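Long-range contacts in apicoplast TIC22, putative (Plasmodium falciparum 3D7, PDB 4E6Z), which probably acts as an essential chaperone required for protein import into the apicoplast: residues Val79-Asn84 with His131-Lys136; Cys100-Cys105 with Trp166-Ser171; Lys172-Asn177 with Phe213-Asp218. One frame throughout, in Å; residues are numbered along the deposited sequence.

Interactions 1 and 2 interlock along the chain: their segments alternate in the order 79-84, 100-105, 131-136, 166-171. Their centres lie about 9 Å apart, and they touch where Phe80 meets Phe103 backbone to backbone and Val79 packs on Met102, so the antiparallel pair of strands 78-83 and 129-134 adjoins the mixed sheet holding strands 97-103 and 164-169. Interaction 3 follows in series; its helix 172-179 comes directly after strand 164-169. Its centre is about 14 Å from that of interaction 2, with Leu104 packing on Phe214, and about 19 Å from that of interaction 1, across the chain's centre. Interaction 2 thus connects the other two within this Tic22-like protein.

Interaction 1: Val79-Asn84 with His131-Lys136; sequences VFLITN and HNITMK
Val79 and Ile133 meet through two contrasting first torsions. In Val79, branch CG1 stands opposite the backbone N (chi1 176°), which turns CG2 back beside that nitrogen and over the backbone where the other strand ends. Ile133 instead holds CG1 between its backbone N and its carbonyl carbon (chi1 63°), and the extended remainder of the chain carries CD1 to the leucine two residues beyond Val79. The outcome is a small apolar cluster on one face of the strand pair. Val79 CB lies 3.7 Å from Ile133 CG1, and Leu81 CD1 lies 3.6 Å from Ile133 CD1. Val79 CG2 comes within 3.5 Å of the backbone N of Met135, a selenomethionine that opens helix 135-150; Thr134, the N-cap of that helix, caps Lys137 N with its hydroxyl.

The strands form an antiparallel beta pair, their axes at 143°. Val79 with Ile133 and Leu81 with His131 are hydrogen-bonded pairs, and Phe80 with Asn132 is the non-hydrogen-bonded pair between them. Ile133 N reaches Val79 O at 2.8 Å and His131 N reaches Leu81 O at 2.7 Å; each bond has its return partner. Val79 N donates to Ile133 O at 2.8 Å. On the other face the Phe80 ring touches Asn132 CB and meets the ring of Tyr266 nearly at right angles, placing helix 261-272 beside this face. Back on the face of Leu81 and His131, Thr83 CG2 packs against His131 CB at 3.7 Å.

Chemically, the direction and register of the contact rest on four backbone hydrogen bonds that pair the peptide groups of the two strands, whereas the side chains across it contribute mainly apolar packing.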
loop_
_atom_site.group_PDB
_atom_site.type_symbol
_atom_site.label_atom_id
_atom_site.label_comp_id
_atom_site.label_asym_id
_atom_site.label_seq_id
_atom_site.Cartn_x
_atom_site.Cartn_y
_atom_site.Cartn_z
ATOM N N VAL A 79 -0.458 4.578 4.799
ATOM C CA VAL A 79 -1.798 4.054 4.562
ATOM C C VAL A 79 -2.805 5.162 4.864
ATOM O O VAL A 79 -2.613 5.953 5.795
ATOM C CB VAL A 79 -2.098 2.832 5.445
ATOM C CG1 VAL A 79 -3.549 2.370 5.254
ATOM C CG2 VAL A 79 -1.123 1.714 5.142
ATOM N N PHE A 80 -3.876 5.224 4.081
ATOM C CA PHE A 80 -4.803 6.344 4.172
ATOM C C PHE A 80 -6.222 5.929 4.526
ATOM O O PHE A 80 -6.737 4.934 4.023
ATOM C CB PHE A 80 -4.786 7.155 2.877
ATOM C CG PHE A 80 -3.429 7.677 2.519
ATOM C CD1 PHE A 80 -3.018 8.932 2.939
ATOM C CD2 PHE A 80 -2.548 6.897 1.785
ATOM C CE1 PHE A 80 -1.756 9.407 2.619
ATOM C CE2 PHE A 80 -1.289 7.364 1.466
ATOM C CZ PHE A 80 -0.892 8.621 1.879
ATOM N N LEU A 81 -6.840 6.706 5.410
ATOM C CA LEU A 81 -8.223 6.479 5.800
ATOM C C LEU A 81 -9.020 7.765 5.670
ATOM O O LEU A 81 -8.460 8.860 5.647
ATOM C CB LEU A 81 -8.309 5.969 7.238
ATOM C CG LEU A 81 -7.708 4.611 7.601
ATOM C CD1 LEU A 81 -6.238 4.762 7.912
ATOM C CD2 LEU A 81 -8.426 4.024 8.799
ATOM N N ILE A 82 -10.334 7.633 5.577
ATOM C CA ILE A 82 -11.207 8.794 5.596
ATOM C C ILE A 82 -11.786 8.893 7.004
ATOM O O ILE A 82 -12.269 7.907 7.556
ATOM C CB ILE A 82 -12.321 8.703 4.531
ATOM C CG1 ILE A 82 -11.729 8.826 3.123
ATOM C CG2 ILE A 82 -13.348 9.805 4.738
ATOM C CD1 ILE A 82 -10.821 7.693 2.727
ATOM N N THR A 83 -11.704 10.074 7.602
ATOM C CA THR A 83 -12.127 10.235 8.985
ATOM C C THR A 83 -12.907 11.519 9.175
ATOM O O THR A 83 -12.928 12.376 8.290
ATOM C CB THR A 83 -10.912 10.285 9.937
ATOM O OG1 THR A 83 -10.189 11.507 9.731
ATOM C CG2 THR A 83 -9.981 9.100 9.700
ATOM N N ASN A 84 -13.541 11.650 10.339
ATOM C CA ASN A 84 -14.059 12.936 10.777
ATOM C C ASN A 84 -12.889 13.767 11.296
ATOM O O ASN A 84 -11.738 13.335 11.224
ATOM C CB ASN A 84 -15.143 12.770 11.853
ATOM C CG ASN A 84 -14.635 12.068 13.105
ATOM O OD1 ASN A 84 -13.436 12.033 13.375
ATOM N ND2 ASN A 84 -15.556 11.511 13.880
ATOM N N HIS A 131 -6.798 10.875 6.485
ATOM C CA HIS A 131 -5.871 10.711 7.594
ATOM C C HIS A 131 -4.865 9.602 7.293
ATOM O O HIS A 131 -5.213 8.573 6.717
ATOM C CB HIS A 131 -6.633 10.413 8.881
ATOM C CG HIS A 131 -5.754 10.257 10.076
ATOM N ND1 HIS A 131 -4.908 11.256 10.516
ATOM C CD2 HIS A 131 -5.591 9.226 10.940
ATOM C CE1 HIS A 131 -4.255 10.840 11.582
ATOM N NE2 HIS A 131 -4.652 9.610 11.864
ATOM N N ASN A 132 -3.615 9.814 7.686
ATOM C CA ASN A 132 -2.570 8.851 7.369
ATOM C C ASN A 132 -2.095 8.035 8.566
ATOM O O ASN A 132 -1.872 8.570 9.648
ATOM C CB ASN A 132 -1.380 9.549 6.701
ATOM C CG ASN A 132 -0.738 10.590 7.598
ATOM O OD1 ASN A 132 -1.349 11.605 7.932
ATOM N ND2 ASN A 132 0.502 10.338 7.998
ATOM N N ILE A 133 -1.969 6.730 8.357
ATOM C CA ILE A 133 -1.266 5.851 9.281
ATOM C C ILE A 133 -0.170 5.134 8.486
ATOM O O ILE A 133 0.165 5.555 7.378
ATOM C CB ILE A 133 -2.219 4.829 9.932
ATOM C CG1 ILE A 133 -2.809 3.901 8.868
ATOM C CG2 ILE A 133 -3.336 5.548 10.685
ATOM C CD1 ILE A 133 -3.607 2.749 9.428
ATOM N N THR A 134 0.388 4.062 9.040
ATOM C CA THR A 134 1.393 3.288 8.316
ATOM C C THR A 134 0.960 1.836 8.142
ATOM O O THR A 134 0.022 1.374 8.797
ATOM C CB THR A 134 2.755 3.307 9.031
ATOM O OG1 THR A 134 2.696 2.487 10.204
ATOM C CG2 THR A 134 3.131 4.725 9.414
HETATM N N MSE A 135 1.652 1.124 7.255
HETATM C CA MSE A 135 1.397 -0.296 7.040
HETATM C C MSE A 135 1.660 -1.086 8.310
HETATM O O MSE A 135 1.036 -2.119 8.545
HETATM C CB MSE A 135 2.266 -0.842 5.906
HETATM C CG MSE A 135 1.514 -1.072 4.607
HETATM SE SE MSE A 135 -0.055 -2.221 4.823
HETATM C CE MSE A 135 0.776 -3.701 5.779
ATOM N N LYS A 136 2.600 -0.604 9.118
ATOM C CA LYS A 136 2.868 -1.198 10.421
ATOM C C LYS A 136 1.604 -1.192 11.273
ATOM O O LYS A 136 1.132 -2.241 11.715
ATOM C CB LYS A 136 3.979 -0.429 11.138
ATOM C CG LYS A 136 4.165 -0.812 12.601
ATOM C CD LYS A 136 5.243 0.042 13.251
ATOM C CE LYS A 136 5.397 -0.278 14.731
ATOM N NZ LYS A 136 6.442 0.565 15.378
#

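Interaction 2: Cys100-Cys105 with Trp166-Ser171; sequences CYMFLC and WKLISS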
loop_
_atom_site.group_PDB
_atom_site.type_symbol
_atom_site.label_atom_id
_atom_site.label_comp_id
_atom_site.label_asym_id
_atom_site.label_seq_id
_atom_site.Cartn_x
_atom_site.Cartn_y
_atom_site.Cartn_z
ATOM N N CYS A 100 -14.019 -1.056 8.055
ATOM C CA CYS A 100 -13.338 0.198 7.766
ATOM C C CYS A 100 -12.341 0.003 6.621
ATOM O O CYS A 100 -11.754 -1.066 6.477
ATOM C CB CYS A 100 -12.651 0.761 9.016
ATOM S SG CYS A 100 -13.811 1.451 10.244
ATOM N N TYR A 101 -12.167 1.042 5.813
ATOM C CA TYR A 101 -11.342 0.971 4.614
ATOM C C TYR A 101 -9.995 1.661 4.783
ATOM O O TYR A 101 -9.918 2.804 5.226
ATOM C CB TYR A 101 -12.096 1.581 3.431
ATOM C CG TYR A 101 -13.313 0.782 3.033
ATOM C CD1 TYR A 101 -13.201 -0.303 2.178
ATOM C CD2 TYR A 101 -14.572 1.101 3.526
ATOM C CE1 TYR A 101 -14.309 -1.046 1.816
ATOM C CE2 TYR A 101 -15.688 0.364 3.169
ATOM C CZ TYR A 101 -15.548 -0.711 2.314
ATOM O OH TYR A 101 -16.649 -1.450 1.949
HETATM N N MSE A 102 -8.932 0.953 4.425
HETATM C CA MSE A 102 -7.590 1.512 4.462
HETATM C C MSE A 102 -6.979 1.445 3.066
HETATM O O MSE A 102 -6.921 0.379 2.463
HETATM C CB MSE A 102 -6.731 0.727 5.443
HETATM C CG MSE A 102 -7.347 0.611 6.813
HETATM SE SE MSE A 102 -6.225 -0.375 8.056
HETATM C CE MSE A 102 -6.098 -2.077 7.103
ATOM N N PHE A 103 -6.544 2.588 2.549
ATOM C CA PHE A 103 -6.054 2.665 1.176
ATOM C C PHE A 103 -4.537 2.819 1.122
ATOM O O PHE A 103 -3.954 3.606 1.869
ATOM C CB PHE A 103 -6.720 3.826 0.433
ATOM C CG PHE A 103 -8.220 3.722 0.363
ATOM C CD1 PHE A 103 -8.834 3.123 -0.724
ATOM C CD2 PHE A 103 -9.015 4.225 1.388
ATOM C CE1 PHE A 103 -10.212 3.021 -0.793
ATOM C CE2 PHE A 103 -10.398 4.131 1.324
ATOM C CZ PHE A 103 -11.000 3.529 0.231
ATOM N N LEU A 104 -3.899 2.062 0.236
ATOM C CA LEU A 104 -2.463 2.201 0.021
ATOM C C LEU A 104 -2.177 3.394 -0.885
ATOM O O LEU A 104 -1.071 3.936 -0.881
ATOM C CB LEU A 104 -1.873 0.915 -0.560
ATOM C CG LEU A 104 -1.570 -0.165 0.481
ATOM C CD1 LEU A 104 -1.534 -1.554 -0.141
ATOM C CD2 LEU A 104 -0.262 0.142 1.203
ATOM N N CYS A 105 -3.186 3.802 -1.652
ATOM C CA CYS A 105 -3.068 4.958 -2.540
ATOM C C CYS A 105 -4.016 6.060 -2.094
ATOM O O CYS A 105 -5.222 5.836 -1.985
ATOM C CB CYS A 105 -3.359 4.566 -3.992
ATOM S SG CYS A 105 -3.385 5.950 -5.160
ATOM N N TRP A 166 -10.847 -4.372 9.403
ATOM C CA TRP A 166 -10.019 -3.399 8.705
ATOM C C TRP A 166 -9.593 -3.936 7.343
ATOM O O TRP A 166 -8.765 -4.841 7.256
ATOM C CB TRP A 166 -8.795 -3.049 9.552
ATOM C CG TRP A 166 -9.161 -2.466 10.879
ATOM C CD1 TRP A 166 -9.308 -3.136 12.064
ATOM C CD2 TRP A 166 -9.441 -1.092 11.158
ATOM N NE1 TRP A 166 -9.655 -2.258 13.063
ATOM C CE2 TRP A 166 -9.746 -0.995 12.532
ATOM C CE3 TRP A 166 -9.463 0.071 10.380
ATOM C CZ2 TRP A 166 -10.067 0.213 13.144
ATOM C CZ3 TRP A 166 -9.785 1.271 10.988
ATOM C CH2 TRP A 166 -10.081 1.332 12.356
ATOM N N LYS A 167 -10.169 -3.375 6.284
ATOM C CA LYS A 167 -9.933 -3.852 4.923
ATOM C C LYS A 167 -8.893 -3.006 4.193
ATOM O O LYS A 167 -9.090 -1.812 3.974
ATOM C CB LYS A 167 -11.246 -3.867 4.140
ATOM C CG LYS A 167 -11.114 -4.276 2.689
ATOM C CD LYS A 167 -12.442 -4.127 1.959
ATOM C CE LYS A 167 -13.450 -5.165 2.422
ATOM N NZ LYS A 167 -13.032 -6.547 2.053
ATOM N N LEU A 168 -7.786 -3.639 3.816
ATOM C CA LEU A 168 -6.717 -2.951 3.102
ATOM C C LEU A 168 -6.997 -2.950 1.600
ATOM O O LEU A 168 -7.269 -3.997 1.014
ATOM C CB LEU A 168 -5.371 -3.620 3.398
ATOM C CG LEU A 168 -4.095 -3.004 2.811
ATOM C CD1 LEU A 168 -3.832 -1.620 3.382
ATOM C CD2 LEU A 168 -2.904 -3.918 3.062
ATOM N N ILE A 169 -6.931 -1.774 0.985
ATOM C CA ILE A 169 -7.174 -1.636 -0.448
ATOM C C ILE A 169 -5.912 -1.243 -1.218
ATOM O O ILE A 169 -5.437 -0.112 -1.099
ATOM C CB ILE A 169 -8.243 -0.561 -0.729
ATOM C CG1 ILE A 169 -9.459 -0.758 0.177
ATOM C CG2 ILE A 169 -8.637 -0.579 -2.201
ATOM C CD1 ILE A 169 -10.129 -2.099 0.007
ATOM N N SER A 170 -5.383 -2.168 -2.018
ATOM C CA SER A 170 -4.227 -1.865 -2.857
ATOM C C SER A 170 -4.556 -0.760 -3.851
ATOM O O SER A 170 -5.715 -0.537 -4.174
ATOM C CB SER A 170 -3.747 -3.113 -3.611
ATOM O OG SER A 170 -3.107 -4.029 -2.745
ATOM N N SER A 171 -3.527 -0.066 -4.326
ATOM C CA SER A 171 -3.704 0.962 -5.343
ATOM C C SER A 171 -4.479 0.411 -6.529
ATOM O O SER A 171 -4.090 -0.595 -7.123
ATOM C CB SER A 171 -2.348 1.490 -5.814
ATOM O OG SER A 171 -2.502 2.384 -6.904
HETATM O O HOH W 1 -5.498 2.225 -2.332
#
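Cys100 to Phe103 pair in parallel with Trp166 to Ile169, the two strands being neighbours in a mixed three-stranded sheet. Helix 106-119 covers the face carrying Tyr101 and Phe103, and helix 135-150 touches the face of Met102, Trp166 and Leu168, a layered alpha/beta arrangement.

Four backbone hydrogen bonds fix the register, with Cys100 O accepting from Lys167 N at 2.8 Å and Met102 O from Ile169 N at 2.6 Å. The strand axes diverge by 29°.

Sulfur and selenium both approach the Trp166 ring. Cys100 SG sits 4.5 Å from the centroid of the six-membered ring of Trp166, in an oblique sulfur-aromatic approach. The selenium of Met102, a selenomethionine, makes a more distant Met-aromatic contact, and a bend at chi3 (-59°) folds its CE back to within 3.8 Å of Trp166 CB.

On the face of Tyr101 and Phe103, side chains pack alongside each other. Lys167 CD lies 3.6 Å from Tyr101 CE1, while the Tyr101 hydroxyl is hydrogen-bonded to Glu94 OE1. Phe103 CD1 rests 3.7 Å from Ile169 CB.

Beyond the strands, the helix N-cap residues Cys105 and Ser171 pack through their CB atoms, 3.7 Å apart. A water bridges the two segments just past the end of strand 97-103, accepting from Cys105 N and donating to Ile169 O at 2.6 Å.

Interaction 3: Lys172-Asn177 with Phe213-Asp218; sequences KRQLQN and FFDLED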
loop_
_atom_site.group_PDB
_atom_site.type_symbol
_atom_site.label_atom_id
_atom_site.label_comp_id
_atom_site.label_asym_id
_atom_site.label_seq_id
_atom_site.Cartn_x
_atom_site.Cartn_y
_atom_site.Cartn_z
ATOM N N LYS A 172 -5.579 1.072 -6.868
ATOM C CA LYS A 172 -6.414 0.634 -7.980
ATOM C C LYS A 172 -5.595 0.564 -9.269
ATOM O O LYS A 172 -5.738 -0.368 -10.055
ATOM C CB LYS A 172 -7.597 1.585 -8.155
ATOM C CG LYS A 172 -8.583 1.172 -9.229
ATOM C CD LYS A 172 -9.557 2.301 -9.531
ATOM C CE LYS A 172 -10.666 1.843 -10.463
ATOM N NZ LYS A 172 -11.566 0.845 -9.813
ATOM N N ARG A 173 -4.733 1.555 -9.468
ATOM C CA ARG A 173 -3.930 1.658 -10.679
ATOM C C ARG A 173 -2.823 0.592 -10.742
ATOM O O ARG A 173 -2.458 0.133 -11.820
ATOM C CB ARG A 173 -3.332 3.064 -10.788
ATOM C CG ARG A 173 -2.508 3.299 -12.039
ATOM C CD ARG A 173 -1.874 4.682 -12.035
ATOM N NE ARG A 173 -0.981 4.872 -10.895
ATOM C CZ ARG A 173 -0.084 5.849 -10.799
ATOM N NH1 ARG A 173 0.053 6.728 -11.783
ATOM N NH2 ARG A 173 0.684 5.941 -9.720
ATOM N N GLN A 174 -2.288 0.204 -9.589
ATOM C CA GLN A 174 -1.243 -0.812 -9.551
ATOM C C GLN A 174 -1.813 -2.220 -9.718
ATOM O O GLN A 174 -1.160 -3.092 -10.291
ATOM C CB GLN A 174 -0.415 -0.711 -8.265
ATOM C CG GLN A 174 0.260 0.641 -8.065
ATOM C CD GLN A 174 1.034 1.104 -9.290
ATOM O OE1 GLN A 174 1.700 0.313 -9.960
ATOM N NE2 GLN A 174 0.946 2.394 -9.589
ATOM N N LEU A 175 -3.027 -2.444 -9.223
ATOM C CA LEU A 175 -3.699 -3.724 -9.426
ATOM C C LEU A 175 -3.910 -3.962 -10.910
ATOM O O LEU A 175 -3.773 -5.084 -11.397
ATOM C CB LEU A 175 -5.038 -3.761 -8.697
ATOM C CG LEU A 175 -4.993 -4.117 -7.210
ATOM C CD1 LEU A 175 -6.292 -3.696 -6.511
ATOM C CD2 LEU A 175 -4.731 -5.607 -7.044
ATOM N N GLN A 176 -4.242 -2.896 -11.626
ATOM C CA GLN A 176 -4.365 -2.974 -13.070
ATOM C C GLN A 176 -3.011 -3.241 -13.724
ATOM O O GLN A 176 -2.889 -4.105 -14.592
ATOM C CB GLN A 176 -4.976 -1.693 -13.633
ATOM C CG GLN A 176 -5.263 -1.774 -15.120
ATOM C CD GLN A 176 -6.101 -2.989 -15.490
ATOM O OE1 GLN A 176 -7.283 -3.079 -15.143
ATOM N NE2 GLN A 176 -5.489 -3.930 -16.207
ATOM N N ASN A 177 -1.996 -2.489 -13.308
ATOM C CA ASN A 177 -0.644 -2.664 -13.832
ATOM C C ASN A 177 -0.140 -4.093 -13.656
ATOM O O ASN A 177 0.585 -4.617 -14.504
ATOM C CB ASN A 177 0.320 -1.685 -13.156
ATOM C CG ASN A 177 0.137 -0.261 -13.637
ATOM O OD1 ASN A 177 -0.428 -0.024 -14.699
ATOM N ND2 ASN A 177 0.625 0.696 -12.861
ATOM N N PHE A 213 8.817 -2.575 -5.142
ATOM C CA PHE A 213 8.096 -1.335 -5.406
ATOM C C PHE A 213 6.590 -1.506 -5.361
ATOM O O PHE A 213 6.047 -2.439 -5.952
ATOM C CB PHE A 213 8.492 -0.758 -6.767
ATOM C CG PHE A 213 9.949 -0.442 -6.889
ATOM C CD1 PHE A 213 10.425 0.824 -6.592
ATOM C CD2 PHE A 213 10.847 -1.412 -7.301
ATOM C CE1 PHE A 213 11.773 1.117 -6.706
ATOM C CE2 PHE A 213 12.189 -1.128 -7.417
ATOM C CZ PHE A 213 12.656 0.138 -7.118
ATOM N N PHE A 214 5.918 -0.591 -4.668
ATOM C CA PHE A 214 4.463 -0.554 -4.692
ATOM C C PHE A 214 3.966 0.013 -6.018
ATOM O O PHE A 214 2.974 -0.460 -6.564
ATOM C CB PHE A 214 3.902 0.231 -3.498
ATOM C CG PHE A 214 3.822 -0.581 -2.239
ATOM C CD1 PHE A 214 2.666 -1.274 -1.916
ATOM C CD2 PHE A 214 4.913 -0.676 -1.391
ATOM C CE1 PHE A 214 2.593 -2.036 -0.760
ATOM C CE2 PHE A 214 4.848 -1.436 -0.237
ATOM C CZ PHE A 214 3.689 -2.119 0.077
ATOM N N ASP A 215 4.669 1.015 -6.536
ATOM C CA ASP A 215 4.335 1.585 -7.837
ATOM C C ASP A 215 5.218 1.031 -8.951
ATOM O O ASP A 215 6.445 1.123 -8.891
ATOM C CB ASP A 215 4.420 3.112 -7.804
ATOM C CG ASP A 215 3.259 3.747 -7.052
ATOM O OD1 ASP A 215 2.576 3.026 -6.292
ATOM O OD2 ASP A 215 3.031 4.964 -7.224
ATOM N N LEU A 216 4.580 0.449 -9.961
ATOM C CA LEU A 216 5.282 -0.049 -11.131
ATOM C C LEU A 216 6.156 1.048 -11.734
ATOM O O LEU A 216 7.310 0.812 -12.085
ATOM C CB LEU A 216 4.291 -0.559 -12.181
ATOM C CG LEU A 216 4.907 -0.959 -13.529
ATOM C CD1 LEU A 216 6.014 -1.988 -13.343
ATOM C CD2 LEU A 216 3.848 -1.482 -14.490
ATOM N N GLU A 217 5.596 2.249 -11.843
ATOM C CA GLU A 217 6.300 3.369 -12.457
ATOM C C GLU A 217 7.582 3.747 -11.709
ATOM O O GLU A 217 8.529 4.256 -12.312
ATOM C CB GLU A 217 5.373 4.579 -12.623
ATOM C CG GLU A 217 4.224 4.648 -11.614
ATOM C CD GLU A 217 3.025 3.794 -12.008
ATOM O OE1 GLU A 217 2.270 4.194 -12.922
ATOM O OE2 GLU A 217 2.829 2.727 -11.391
ATOM N N ASP A 218 7.615 3.489 -10.404
ATOM C CA ASP A 218 8.836 3.692 -9.623
ATOM C C ASP A 218 9.890 2.652 -10.007
ATOM O O ASP A 218 11.072 2.968 -10.126
ATOM C CB ASP A 218 8.549 3.615 -8.122
ATOM C CG ASP A 218 7.764 4.819 -7.606
ATOM O OD1 ASP A 218 7.741 5.869 -8.287
ATOM O OD2 ASP A 218 7.177 4.713 -6.510
#
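The first turn of helix 216-227 is gripped from helix 172-179 by Gln174 and Arg173. Gln174 bends at chi2 (-50°), bringing its amide against the start of the other helix, where OE1 accepts from Leu216 N at 2.9 Å. The amide oxygen is held twice, for Asn177 ND2 of the same helix donates to Gln174 OE1 at 3.1 Å; the two donors approach from opposite faces of the amide plane. Its other end is engaged too, as Gln174 NE2 donates to Glu217 OE2 at a short 2.6 Å, which is consistent with the modelled amide orientation.

Helix 172-179 follows strand 164-169 of the three-stranded sheet and helix 216-227 follows strand 208-213 of the four-stranded one, so the contact joins elements next to the two sheets. Asp215 holds the N-cap position of helix 216-227 but makes no capping bond with its side chain, and Gln174 instead supplies an acceptor to the helix's first N-H. Arg173, Asp215 and Glu217 add a salt-bridge network. Glu217 OE1 lies over the centre of the guanidinium face, 3.6 Å from Arg173 NH1, with the two planes only 16° apart, so this attraction is between charges and uses no directed N-H. Asp215 OD2 comes instead at the guanidinium edge, 3.6 Å from Arg173 NH2; Ser260 OG is hydrogen-bonded to the same oxygen. Leu216 CD2 packs 3.8 Å from Asn177 CB.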